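Local coordinates for protein beta-glycosidase (Bacteroides caccae, PDB 6T2R) that hydrolyses glycosidic bonds as a family 16 glycoside hydrolase, probably an endo-acting beta-galactosidase that opens mucin O-glycans, at residues Gly121-Ile126 / Asp233-Gly238. Numbering follows the deposited sequence.
Sequences GAWPAI and DMQLGG
Asp233 and Ala125 form an antiparallel hydrogen-bonded pair, with Ala125 N 3.0 Å from Asp233 O and Asp233 N 3.1 Å from Ala125 O. The Asp233 carboxylate lies on the same face of the sheet as the Ala125 methyl, where OD1 accepts a bond from Trp127 and OD2 turns its syn lone pair to the Gln235 amide, at a distance short enough to be read with caution. At Met234 the side chain first departs from the partner segment, then doubles back through bends at chi2 and chi3, laying CE 4.0 Å from Pro124 CB; Met253 of strand 251-263 touches both residues. Gln235 carries the other main apposition. Its carbonyl O receives Trp123 N at 3.0 Å, the donor standing well above the carbonyl plane, while its side chain reaches over the indole. CB sits 3.6 Å from the centroid of the five-membered ring of Trp123, a CH-pi contact, and OE1 hovers over the same face nearer the rim, with amide and ring planes 67° apart. Trp123 CG occupies the position between backbone N and carbonyl carbon (chi1 55°), which brings one indole face under the Gln235 side chain and sets NE1 beside Gly237 O. Leu236 bridges to Ala122 through its backbone and rests CD2 3.8 Å from Ala122 CB. Beyond it, Gly237 N meets Gly121 O at 2.7 Å in a nearly straight bond (168°), and Gly237 O takes a weak, bent one from Trp123 NE1 at 2.9 Å. The example illustrates how strand pairing persists, less regularly, where strands 125-130 and 228-233 give way to loops. Trp123 also touches Glu148, the last glutamate of the E-x-D-x-x-E signature of family 16, consistent with packing beside the substrate cleft of its beta-jelly-roll fold.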
ATOM      1  N   GLY A 121      16.339   5.173  -6.963  1.00 30.73           N
ATOM      2  CA  GLY A 121      16.198   3.775  -6.517  1.00 32.49           C
ATOM      3  C   GLY A 121      15.158   3.581  -5.442  1.00 30.04           C
ATOM      4  O   GLY A 121      14.871   2.430  -5.107  1.00 30.37           O
ATOM      5  N   ALA A 122      14.558   4.654  -4.942  1.00 32.47           N
ATOM      6  CA  ALA A 122      13.448   4.538  -3.968  1.00 32.87           C
ATOM      7  C   ALA A 122      12.102   4.323  -4.706  1.00 32.99           C
ATOM      8  O   ALA A 122      11.862   4.940  -5.785  1.00 34.82           O
ATOM      9  CB  ALA A 122      13.443   5.740  -3.058  1.00 30.49           C
ATOM     10  N   TRP A 123      11.264   3.449  -4.140  1.00 30.68           N
ATOM     11  CA  TRP A 123       9.882   3.165  -4.605  1.00 29.11           C
ATOM     12  C   TRP A 123       9.049   2.736  -3.408  1.00 27.55           C
ATOM     13  O   TRP A 123       8.612   1.588  -3.297  1.00 29.00           O
ATOM     14  CB  TRP A 123       9.876   2.145  -5.747  1.00 27.86           C
ATOM     15  CG  TRP A 123      10.552   0.837  -5.494  1.00 29.48           C
ATOM     16  CD1 TRP A 123      11.797   0.628  -4.977  1.00 32.51           C
ATOM     17  CD2 TRP A 123      10.049  -0.461  -5.856  1.00 27.76           C
ATOM     18  NE1 TRP A 123      12.084  -0.709  -4.966  1.00 33.60           N
ATOM     19  CE2 TRP A 123      11.026  -1.406  -5.495  1.00 29.54           C
ATOM     20  CE3 TRP A 123       8.855  -0.920  -6.407  1.00 29.67           C
ATOM     21  CZ2 TRP A 123      10.849  -2.778  -5.659  1.00 27.00           C
ATOM     22  CZ3 TRP A 123       8.679  -2.283  -6.576  1.00 28.38           C
ATOM     23  CH2 TRP A 123       9.668  -3.193  -6.208  1.00 27.26           C
ATOM     24  N   PRO A 124       8.785   3.685  -2.482  1.00 25.88           N
ATOM     25  CA  PRO A 124       7.842   3.449  -1.386  1.00 25.86           C
ATOM     26  C   PRO A 124       6.450   3.083  -1.924  1.00 23.72           C
ATOM     27  O   PRO A 124       6.079   3.610  -2.937  1.00 20.45           O
ATOM     28  CB  PRO A 124       7.770   4.799  -0.676  1.00 25.86           C
ATOM     29  CG  PRO A 124       8.125   5.773  -1.797  1.00 24.93           C
ATOM     30  CD  PRO A 124       9.248   5.081  -2.523  1.00 24.12           C
ATOM     31  N   ALA A 125       5.766   2.161  -1.256  1.00 20.59           N
ATOM     32  CA  ALA A 125       4.474   1.612  -1.703  1.00 22.25           C
ATOM     33  C   ALA A 125       3.463   1.609  -0.563  1.00 23.00           C
ATOM     34  O   ALA A 125       3.851   1.499   0.623  1.00 22.49           O
ATOM     35  CB  ALA A 125       4.653   0.217  -2.272  1.00 23.07           C
ATOM     36  N   ILE A 126       2.187   1.707  -0.927  1.00 25.07           N
ATOM     37  CA  ILE A 126       1.011   1.483  -0.038  1.00 22.12           C
ATOM     38  C   ILE A 126       0.124   0.492  -0.783  1.00 23.40           C
ATOM     39  O   ILE A 126      -0.256   0.774  -1.927  1.00 22.45           O
ATOM     40  CB  ILE A 126       0.283   2.813   0.241  1.00 22.86           C
ATOM     41  CG1 ILE A 126       1.219   3.836   0.888  1.00 21.08           C
ATOM     42  CG2 ILE A 126      -0.975   2.570   1.056  1.00 23.84           C
ATOM     43  CD1 ILE A 126       0.716   5.269   0.935  1.00 21.76           C
ATOM     44  N   ASP A 233       5.382   0.600   3.155  1.00 21.80           N
ATOM     45  CA  ASP A 233       6.800   0.218   3.321  1.00 26.11           C
ATOM     46  C   ASP A 233       7.655   0.952   2.309  1.00 25.93           C
ATOM     47  O   ASP A 233       7.234   1.097   1.149  1.00 27.84           O
ATOM     48  CB  ASP A 233       6.980  -1.308   3.218  1.00 29.60           C
ATOM     49  CG  ASP A 233       6.693  -1.858   1.827  1.00 27.61           C
ATOM     50  OD1 ASP A 233       5.501  -1.943   1.455  1.00 26.65           O
ATOM     51  OD2 ASP A 233       7.670  -2.127   1.108  1.00 30.13           O
ATOM     52  N   MET A 234       8.798   1.420   2.796  1.00 27.33           N
ATOM     53  CA  MET A 234       9.905   1.933   1.982  1.00 26.47           C
ATOM     54  C   MET A 234      10.520   0.731   1.266  1.00 26.72           C
ATOM     55  O   MET A 234      10.504  -0.412   1.811  1.00 25.56           O
ATOM     56  CB  MET A 234      10.944   2.649   2.853  1.00 30.41           C
ATOM     57  CG  MET A 234      12.117   3.240   2.081  1.00 27.21           C
ATOM     58  SD  MET A 234      11.644   4.282   0.705  1.00 30.46           S
ATOM     59  CE  MET A 234      10.935   5.698   1.543  1.00 31.63           C
ATOM     60  N   GLN A 235      11.010   1.005   0.068  1.00 23.54           N
ATOM     61  CA  GLN A 235      11.561   0.012  -0.863  1.00 25.46           C
ATOM     62  C   GLN A 235      12.727   0.716  -1.561  1.00 25.47           C
ATOM     63  O   GLN A 235      12.612   1.946  -1.869  1.00 25.21           O
ATOM     64  CB  GLN A 235      10.458  -0.469  -1.822  1.00 23.18           C
ATOM     65  CG  GLN A 235       9.360  -1.244  -1.120  1.00 24.96           C
ATOM     66  CD  GLN A 235       8.191  -1.675  -1.978  1.00 25.52           C
ATOM     67  OE1 GLN A 235       8.052  -1.328  -3.152  1.00 26.99           O
ATOM     68  NE2 GLN A 235       7.304  -2.395  -1.351  1.00 20.30           N
ATOM     69  N   LEU A 236      13.804  -0.030  -1.797  1.00 28.89           N
ATOM     70  CA  LEU A 236      15.019   0.485  -2.489  1.00 33.05           C
ATOM     71  C   LEU A 236      15.525  -0.544  -3.510  1.00 31.47           C
ATOM     72  O   LEU A 236      15.801  -1.699  -3.101  1.00 32.56           O
ATOM     73  CB  LEU A 236      16.099   0.791  -1.441  1.00 35.55           C
ATOM     74  CG  LEU A 236      15.924   2.093  -0.661  1.00 37.49           C
ATOM     75  CD1 LEU A 236      16.971   2.193   0.456  1.00 37.71           C
ATOM     76  CD2 LEU A 236      16.000   3.300  -1.588  1.00 36.90           C
ATOM     77  N   GLY A 237      15.592  -0.144  -4.785  1.00 32.31           N
ATOM     78  CA  GLY A 237      16.136  -0.955  -5.893  1.00 35.45           C
ATOM     79  C   GLY A 237      15.194  -2.042  -6.406  1.00 35.35           C
ATOM     80  O   GLY A 237      14.224  -2.440  -5.710  1.00 31.80           O
ATOM     81  N   GLY A 238      15.521  -2.545  -7.595  1.00 32.44           N
ATOM     82  CA  GLY A 238      14.789  -3.597  -8.321  1.00 32.09           C
ATOM     83  C   GLY A 238      14.792  -3.279  -9.803  1.00 36.67           C
ATOM     84  O   GLY A 238      15.296  -2.198 -10.197  1.00 32.72           O
TER